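Local structure of HepC.19480.a.B1 (Helicobacter pylori, 6MTZ) at residues L74-A79 with K108-S113; Q99-H104 with T126-E131. The protein is of unknown function but is probably a DHH-family phosphoesterase, a class of enzymes that hydrolyse phosphate ester or anhydride bonds with the help of metal ions. All blocks are in the same frame, centred on the assembly; numbering follows the deposited sequence.

Interaction 1: L74-A79 with K108-S113; sequences LNLNEA and KEVAES
Val110 wedges its two methyls between Leu76 and Ala79, joining the first turn of helix 76-85 to the short helix 108-111 in the parallel-sheet alpha/beta domain. CG2 of Val110 meets CD2 of Leu76 at 3.6 Å, the two side chains running alongside each other in opposite directions. The other methyl, Val110 CG1, rests 3.8 Å from Ala79 CB. This division follows from the chi1 of Val110 (-176°), which sets CG1 anti to the backbone N and leaves CG2 beside that N, facing Leu76. Both methyls also lie against the carbonyl of Leu74, whose O is 3.5 Å from Val110 CG2; the contact is van der Waals, and no hydrogen bond crosses between the segments. At the exposed margin, Leu76 CD2 passes Ser113 OG at 4.3 Å.

Further out, Tyr117 of strand 117-119 touches the Val110 side chain, while its OH is hydrogen-bonded to Leu74 N and so ties the incoming loop to the sheet. Phe114 and Trp116 pack on Ala79. The start of the helix is fixed by its N-cap, Asn75: OD1 of Asn75 accepts from Glu78 N at 3.1 Å, with an N-H...O angle of 151° and the donor tilted 16° from the amide carbonyl plane.

Interaction 2: Q99-H104 with T126-E131; sequences QLLDHH and TKIVYE. With EDO (1,2-ethanediol), chain C.
With CG anti to its own carbonyl carbon (chi1 -55°), Leu101 brings both CD1 and CD2 to the helix, and Ile128, its CG2 anti to the backbone N, sets that methyl 3.6 Å from Leu101 CB. The two side chains lie alongside one another, pointing opposite ways, with Leu101 CD2 against the same Ile128 methyl. Leu101 CD1 reaches farther along the helix, 3.6 Å from Val129 CA, and touches CG2 of the Val129 side chain, nearly perpendicular to its own. Ile128 CD1 extends along the strand to Asp102 O at 3.7 Å and on to His103 CB. Residues 126-131 of helix 125-136 lie across strand residues 99-102, their N-to-C directions 141° apart; the contact is largely buried van der Waals packing, with no hydrogen bond between the segments. Phe118 of the neighbouring strand touches both Leu101 and Ile128.

The strand ends in Asp102-His103-His104, the signature of DHH phosphoesterases, to which this protein probably belongs; in relatives it lies in the metal-binding active site. Asp102 points away from the helix and holds His104 twice. His104 ND1 donates to the syn lone pair of Asp102 OD1 at 2.8 Å, in the imidazole plane, which fixes the ring's rotation; His104 N reaches OD2 from above the carboxylate plane, closing an Asx turn that steadies the carboxylate. His104 ND1 sits over the centre of the His103 ring. Asp20, Asp71 and Asp159 touch His103.

On another side of the helix, a 1,2-ethanediol, probably from the crystallisation liquor, donates through O2 to Glu131 OE1 at 2.9 Å. The same O2 lies at the edge of the Tyr130 ring, 3.5 Å from Tyr130 CD2, and the extended Lys127 chain passes the diol with CE 3.7 Å from its C2.

In the fold
Interactions 1 and 2 alternate along the chain: helix 76-85 leads into strand 95-102, which leads on to helix 108-111 and then, after strand 117-119, helix 125-136. Their centres lie about 16 Å apart, and they meet where Leu74 CD1 touches Leu100 CD1 at 3.6 Å. Neighbouring leucines of strand 95-102 connect the two, Leu100 touching Leu74 and Leu101 packing on residues 126-131. Strand 117-119 backs both contacts, and its Tyr117 also reaches Leu100. The probable active site overlaps interaction 2 at residues 102-104, where the side chain of His103 is about 5 Å from a second 1,2-ethanediol.

Interaction 1: L74-A79 with K108-S113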
ATOM      1  N   LEU A  74      18.000   3.414   3.265  1.00 47.57           N
ATOM      2  CA  LEU A  74      18.461   3.381   1.890  1.00 41.44           C
ATOM      3  C   LEU A  74      19.881   2.845   1.867  1.00 48.81           C
ATOM      4  O   LEU A  74      20.657   3.066   2.804  1.00 48.04           O
ATOM      5  CB  LEU A  74      18.405   4.780   1.259  1.00 35.04           C
ATOM      6  CG  LEU A  74      17.091   5.572   1.394  1.00 32.67           C
ATOM      7  CD1 LEU A  74      17.238   6.988   0.831  1.00 35.51           C
ATOM      8  CD2 LEU A  74      15.953   4.849   0.702  1.00 41.54           C
ATOM      9  N   ASN A  75      20.216   2.114   0.806  1.00 51.44           N
ATOM     10  CA  ASN A  75      21.623   1.810   0.619  1.00 58.87           C
ATOM     11  C   ASN A  75      22.325   3.031   0.042  1.00 55.83           C
ATOM     12  O   ASN A  75      21.687   4.000  -0.385  1.00 49.90           O
ATOM     13  CB  ASN A  75      21.814   0.595  -0.287  1.00 72.40           C
ATOM     14  CG  ASN A  75      20.831   0.562  -1.428  1.00 74.51           C
ATOM     15  OD1 ASN A  75      20.863   1.411  -2.320  1.00 71.98           O
ATOM     16  ND2 ASN A  75      19.951  -0.434  -1.414  1.00 71.82           N
ATOM     17  N   LEU A  76      23.660   2.983   0.047  1.00 58.36           N
ATOM     18  CA  LEU A  76      24.446   4.140  -0.375  1.00 59.46           C
ATOM     19  C   LEU A  76      24.066   4.577  -1.779  1.00 62.11           C
ATOM     20  O   LEU A  76      24.005   5.776  -2.074  1.00 64.88           O
ATOM     21  CB  LEU A  76      25.939   3.820  -0.311  1.00 64.90           C
ATOM     22  CG  LEU A  76      26.631   3.852   1.053  1.00 71.15           C
ATOM     23  CD1 LEU A  76      28.086   3.426   0.913  1.00 64.96           C
ATOM     24  CD2 LEU A  76      26.538   5.244   1.679  1.00 73.22           C
ATOM     25  N   ASN A  77      23.789   3.615  -2.653  1.00 66.62           N
ATOM     26  CA  ASN A  77      23.519   3.945  -4.042  1.00 72.14           C
ATOM     27  C   ASN A  77      22.205   4.701  -4.190  1.00 61.46           C
ATOM     28  O   ASN A  77      22.124   5.657  -4.969  1.00 61.32           O
ATOM     29  CB  ASN A  77      23.506   2.670  -4.880  1.00 80.81           C
ATOM     30  CG  ASN A  77      23.428   2.953  -6.352  1.00 80.94           C
ATOM     31  OD1 ASN A  77      24.452   3.088  -7.022  1.00 83.66           O
ATOM     32  ND2 ASN A  77      22.208   3.061  -6.869  1.00 75.66           N
ATOM     33  N   GLU A  78      21.167   4.290  -3.453  1.00 62.39           N
ATOM     34  CA  GLU A  78      19.886   4.991  -3.536  1.00 60.49           C
ATOM     35  C   GLU A  78      19.950   6.363  -2.879  1.00 56.56           C
ATOM     36  O   GLU A  78      19.315   7.312  -3.357  1.00 57.67           O
ATOM     37  CB  GLU A  78      18.774   4.154  -2.908  1.00 67.04           C
ATOM     38  CG  GLU A  78      18.018   3.312  -3.920  1.00 76.27           C
ATOM     39  CD  GLU A  78      17.399   4.147  -5.034  1.00 69.62           C
ATOM     40  OE1 GLU A  78      16.736   5.155  -4.719  1.00 66.59           O
ATOM     41  OE2 GLU A  78      17.577   3.801  -6.222  1.00 68.22           O
ATOM     42  N   ALA A  79      20.694   6.491  -1.777  1.00 52.01           N
ATOM     43  CA  ALA A  79      20.880   7.808  -1.170  1.00 56.16           C
ATOM     44  C   ALA A  79      21.650   8.735  -2.102  1.00 54.74           C
ATOM     45  O   ALA A  79      21.303   9.913  -2.241  1.00 52.12           O
ATOM     46  CB  ALA A  79      21.596   7.680   0.177  1.00 44.20           C
ATOM     47  N   LYS A 108      23.466   2.879   9.525  1.00 51.46           N
ATOM     48  CA  LYS A 108      24.422   3.748  10.214  1.00 51.80           C
ATOM     49  C   LYS A 108      25.401   4.397   9.244  1.00 53.69           C
ATOM     50  O   LYS A 108      25.560   5.621   9.235  1.00 56.23           O
ATOM     51  CB  LYS A 108      25.188   2.960  11.279  1.00 62.49           C
ATOM     52  N   GLU A 109      26.071   3.588   8.418  1.00 60.91           N
ATOM     53  CA  GLU A 109      27.070   4.143   7.505  1.00 66.89           C
ATOM     54  C   GLU A 109      26.452   5.180   6.576  1.00 57.15           C
ATOM     55  O   GLU A 109      27.033   6.249   6.356  1.00 55.58           O
ATOM     56  CB  GLU A 109      27.725   3.030   6.684  1.00 77.17           C
ATOM     57  CG  GLU A 109      28.532   2.024   7.484  1.00 84.02           C
ATOM     58  CD  GLU A 109      28.160   0.594   7.137  1.00 92.27           C
ATOM     59  OE1 GLU A 109      27.957  -0.215   8.066  1.00 94.22           O
ATOM     60  OE2 GLU A 109      28.054   0.281   5.932  1.00 97.20           O
ATOM     61  N   VAL A 110      25.273   4.883   6.026  1.00 55.10           N
ATOM     62  CA  VAL A 110      24.649   5.796   5.074  1.00 51.34           C
ATOM     63  C   VAL A 110      24.216   7.085   5.767  1.00 53.19           C
ATOM     64  O   VAL A 110      24.325   8.178   5.199  1.00 56.38           O
ATOM     65  CB  VAL A 110      23.475   5.094   4.371  1.00 46.88           C
ATOM     66  CG1 VAL A 110      22.872   5.999   3.313  1.00 47.92           C
ATOM     67  CG2 VAL A 110      23.953   3.789   3.759  1.00 47.24           C
ATOM     68  N   ALA A 111      23.751   6.984   7.014  1.00 49.62           N
ATOM     69  CA  ALA A 111      23.287   8.163   7.741  1.00 44.30           C
ATOM     70  C   ALA A 111      24.398   9.194   7.933  1.00 53.32           C
ATOM     71  O   ALA A 111      24.155  10.404   7.849  1.00 54.59           O
ATOM     72  CB  ALA A 111      22.709   7.745   9.094  1.00 38.97           C
ATOM     73  N   GLU A 112      25.616   8.747   8.200  1.00 48.38           N
ATOM     74  CA  GLU A 112      26.703   9.698   8.415  1.00 48.65           C
ATOM     75  C   GLU A 112      27.356  10.168   7.110  1.00 47.80           C
ATOM     76  O   GLU A 112      28.363  10.876   7.159  1.00 50.35           O
ATOM     77  CB  GLU A 112      27.751   9.092   9.352  1.00 55.49           C
ATOM     78  CG  GLU A 112      28.169   7.683   8.988  1.00 68.50           C
ATOM     79  CD  GLU A 112      28.993   7.022  10.080  1.00 75.93           C
ATOM     80  OE1 GLU A 112      29.844   6.161   9.746  1.00 69.82           O
ATOM     81  OE2 GLU A 112      28.778   7.364  11.266  1.00 78.82           O
ATOM     82  N   SER A 113      26.811   9.800   5.950  1.00 54.41           N
ATOM     83  CA  SER A 113      27.263  10.356   4.682  1.00 47.24           C
ATOM     84  C   SER A 113      26.319  11.409   4.118  1.00 50.41           C
ATOM     85  O   SER A 113      26.655  12.039   3.114  1.00 52.73           O
ATOM     86  CB  SER A 113      27.441   9.243   3.639  1.00 51.96           C
ATOM     87  OG  SER A 113      28.409   8.306   4.059  1.00 55.44           O
TER

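Interaction 2: Q99-H104 with T126-E131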
ATOM      1  N   GLN A  99      14.124  15.176   3.748  1.00 35.21           N
ATOM      2  CA  GLN A  99      14.373  14.747   5.118  1.00 33.55           C
ATOM      3  C   GLN A  99      14.034  13.270   5.240  1.00 39.58           C
ATOM      4  O   GLN A  99      12.888  12.870   4.998  1.00 36.24           O
ATOM      5  CB  GLN A  99      13.552  15.571   6.110  1.00 29.42           C
ATOM      6  CG  GLN A  99      13.817  15.232   7.563  1.00 28.04           C
ATOM      7  CD  GLN A  99      15.251  15.513   7.944  1.00 40.02           C
ATOM      8  OE1 GLN A  99      15.661  16.671   8.024  1.00 40.74           O
ATOM      9  NE2 GLN A  99      16.031  14.452   8.168  1.00 36.44           N
ATOM     10  N   LEU A 100      15.024  12.464   5.607  1.00 27.51           N
ATOM     11  CA  LEU A 100      14.817  11.052   5.900  1.00 34.73           C
ATOM     12  C   LEU A 100      14.878  10.861   7.408  1.00 31.72           C
ATOM     13  O   LEU A 100      15.815  11.339   8.058  1.00 28.04           O
ATOM     14  CB  LEU A 100      15.854  10.164   5.197  1.00 39.21           C
ATOM     15  CG  LEU A 100      15.604   8.641   5.309  1.00 37.22           C
ATOM     16  CD1 LEU A 100      15.933   7.895   4.023  1.00 33.74           C
ATOM     17  CD2 LEU A 100      16.353   7.996   6.483  1.00 31.58           C
ATOM     18  N   LEU A 101      13.878  10.166   7.953  1.00 30.57           N
ATOM     19  CA  LEU A 101      13.766   9.875   9.379  1.00 33.23           C
ATOM     20  C   LEU A 101      13.644   8.372   9.555  1.00 33.73           C
ATOM     21  O   LEU A 101      12.728   7.765   8.996  1.00 32.84           O
ATOM     22  CB  LEU A 101      12.540  10.562   9.985  1.00 26.80           C
ATOM     23  CG  LEU A 101      12.492  12.068   9.748  1.00 38.80           C
ATOM     24  CD1 LEU A 101      11.141  12.626  10.152  1.00 36.48           C
ATOM     25  CD2 LEU A 101      13.645  12.787  10.481  1.00 35.31           C
ATOM     26  N   ASP A 102      14.537   7.771  10.345  1.00 30.36           N
ATOM     27  CA  ASP A 102      14.507   6.319  10.500  1.00 41.72           C
ATOM     28  C   ASP A 102      15.227   5.919  11.782  1.00 41.03           C
ATOM     29  O   ASP A 102      15.953   6.712  12.390  1.00 35.36           O
ATOM     30  CB  ASP A 102      15.125   5.602   9.289  1.00 47.94           C
ATOM     31  CG  ASP A 102      15.040   4.082   9.410  1.00 45.12           C
ATOM     32  OD1 ASP A 102      13.952   3.599   9.779  1.00 34.54           O
ATOM     33  OD2 ASP A 102      16.052   3.383   9.187  1.00 37.90           O
ATOM     34  N   HIS A 103      15.033   4.650  12.170  1.00 37.14           N
ATOM     35  CA  HIS A 103      15.563   4.119  13.417  1.00 40.90           C
ATOM     36  C   HIS A 103      16.282   2.777  13.263  1.00 37.16           C
ATOM     37  O   HIS A 103      16.555   2.123  14.275  1.00 35.94           O
ATOM     38  CB  HIS A 103      14.427   3.989  14.440  1.00 39.67           C
ATOM     39  CG  HIS A 103      13.481   2.861  14.163  1.00 45.20           C
ATOM     40  ND1 HIS A 103      13.726   1.565  14.565  1.00 50.12           N
ATOM     41  CD2 HIS A 103      12.279   2.840  13.541  1.00 43.29           C
ATOM     42  CE1 HIS A 103      12.721   0.793  14.189  1.00 45.88           C
ATOM     43  NE2 HIS A 103      11.829   1.543  13.571  1.00 42.39           N
ATOM     44  N   HIS A 104      16.614   2.356  12.040  1.00 43.00           N
ATOM     45  CA  HIS A 104      17.195   1.039  11.779  1.00 32.36           C
ATOM     46  C   HIS A 104      18.719   1.135  11.754  1.00 44.37           C
ATOM     47  O   HIS A 104      19.287   1.821  10.897  1.00 41.00           O
ATOM     48  CB  HIS A 104      16.682   0.471  10.449  1.00 34.42           C
ATOM     49  CG  HIS A 104      15.254   0.016  10.479  1.00 42.99           C
ATOM     50  ND1 HIS A 104      14.194   0.861  10.221  1.00 42.46           N
ATOM     51  CD2 HIS A 104      14.711  -1.205  10.705  1.00 43.49           C
ATOM     52  CE1 HIS A 104      13.061   0.184  10.305  1.00 35.58           C
ATOM     53  NE2 HIS A 104      13.347  -1.071  10.594  1.00 37.90           N
ATOM     54  N   THR A 126       7.480   6.723  13.685  1.00 25.52           N
ATOM     55  CA  THR A 126       6.337   7.615  13.859  1.00 26.05           C
ATOM     56  C   THR A 126       6.639   8.736  14.852  1.00 27.82           C
ATOM     57  O   THR A 126       6.284   9.894  14.613  1.00 22.38           O
ATOM     58  CB  THR A 126       5.110   6.816  14.296  1.00 24.16           C
ATOM     59  OG1 THR A 126       4.698   5.987  13.210  1.00 27.22           O
ATOM     60  CG2 THR A 126       3.954   7.752  14.621  1.00 22.95           C
ATOM     61  N   LYS A 127       7.319   8.422  15.959  1.00 26.49           N
ATOM     62  CA  LYS A 127       7.608   9.459  16.941  1.00 26.86           C
ATOM     63  C   LYS A 127       8.638  10.446  16.405  1.00 30.98           C
ATOM     64  O   LYS A 127       8.507  11.657  16.611  1.00 30.51           O
ATOM     65  CB  LYS A 127       8.082   8.832  18.251  1.00 25.82           C
ATOM     66  CG  LYS A 127       8.268   9.850  19.389  1.00 26.07           C
ATOM     67  CD  LYS A 127       8.235   9.151  20.758  1.00 25.81           C
ATOM     68  CE  LYS A 127       8.266  10.170  21.916  1.00 32.05           C
ATOM     69  NZ  LYS A 127       8.545   9.506  23.229  1.00 31.60           N
ATOM     70  N   ILE A 128       9.658   9.948  15.699  1.00 23.61           N
ATOM     71  CA  ILE A 128      10.614  10.832  15.038  1.00 22.35           C
ATOM     72  C   ILE A 128       9.896  11.776  14.070  1.00 29.73           C
ATOM     73  O   ILE A 128      10.121  12.989  14.086  1.00 24.09           O
ATOM     74  CB  ILE A 128      11.705  10.016  14.316  1.00 27.75           C
ATOM     75  CG1 ILE A 128      12.468   9.118  15.291  1.00 30.18           C
ATOM     76  CG2 ILE A 128      12.670  10.951  13.594  1.00 22.32           C
ATOM     77  CD1 ILE A 128      13.401   8.151  14.595  1.00 23.99           C
ATOM     78  N   VAL A 129       9.025  11.232  13.208  1.00 24.47           N
ATOM     79  CA  VAL A 129       8.259  12.078  12.289  1.00 21.24           C
ATOM     80  C   VAL A 129       7.478  13.130  13.062  1.00 25.95           C
ATOM     81  O   VAL A 129       7.496  14.319  12.721  1.00 30.81           O
ATOM     82  CB  VAL A 129       7.310  11.235  11.417  1.00 28.12           C
ATOM     83  CG1 VAL A 129       6.379  12.163  10.608  1.00 18.96           C
ATOM     84  CG2 VAL A 129       8.105  10.322  10.494  1.00 25.24           C
ATOM     85  N   TYR A 130       6.762  12.704  14.107  1.00 30.17           N
ATOM     86  CA  TYR A 130       5.901  13.638  14.822  1.00 20.28           C
ATOM     87  C   TYR A 130       6.709  14.796  15.393  1.00 21.92           C
ATOM     88  O   TYR A 130       6.345  15.970  15.235  1.00 24.20           O
ATOM     89  CB  TYR A 130       5.122  12.936  15.940  1.00 21.20           C
ATOM     90  CG  TYR A 130       4.299  13.947  16.716  1.00 21.66           C
ATOM     91  CD1 TYR A 130       3.203  14.551  16.133  1.00 19.34           C
ATOM     92  CD2 TYR A 130       4.680  14.358  18.000  1.00 27.91           C
ATOM     93  CE1 TYR A 130       2.452  15.516  16.826  1.00 28.79           C
ATOM     94  CE2 TYR A 130       3.944  15.325  18.705  1.00 26.07           C
ATOM     95  CZ  TYR A 130       2.839  15.905  18.108  1.00 29.71           C
ATOM     96  OH  TYR A 130       2.102  16.862  18.778  1.00 29.07           O
ATOM     97  N   GLU A 131       7.826  14.489  16.042  1.00 25.83           N
ATOM     98  CA  GLU A 131       8.585  15.555  16.685  1.00 35.60           C
ATOM     99  C   GLU A 131       9.246  16.456  15.651  1.00 34.35           C
ATOM    100  O   GLU A 131       9.306  17.677  15.836  1.00 28.82           O
ATOM    101  CB  GLU A 131       9.588  14.954  17.675  1.00 30.45           C
ATOM    102  CG  GLU A 131       8.885  14.711  19.031  1.00 50.65           C
ATOM    103  CD  GLU A 131       9.507  13.653  19.938  1.00 58.99           C
ATOM    104  OE1 GLU A 131       8.877  13.362  20.975  1.00 61.87           O
ATOM    105  OE2 GLU A 131      10.595  13.117  19.642  1.00 54.26           O
TER
HETATM  106  C1  EDO C 601       4.100  11.941  21.771  1.00 51.55           C
HETATM  107  O1  EDO C 601       4.435  11.149  22.919  1.00 54.42           O
HETATM  108  C2  EDO C 601       5.326  12.104  20.873  1.00 54.57           C
HETATM  109  O2  EDO C 601       5.953  13.375  21.078  1.00 48.44           O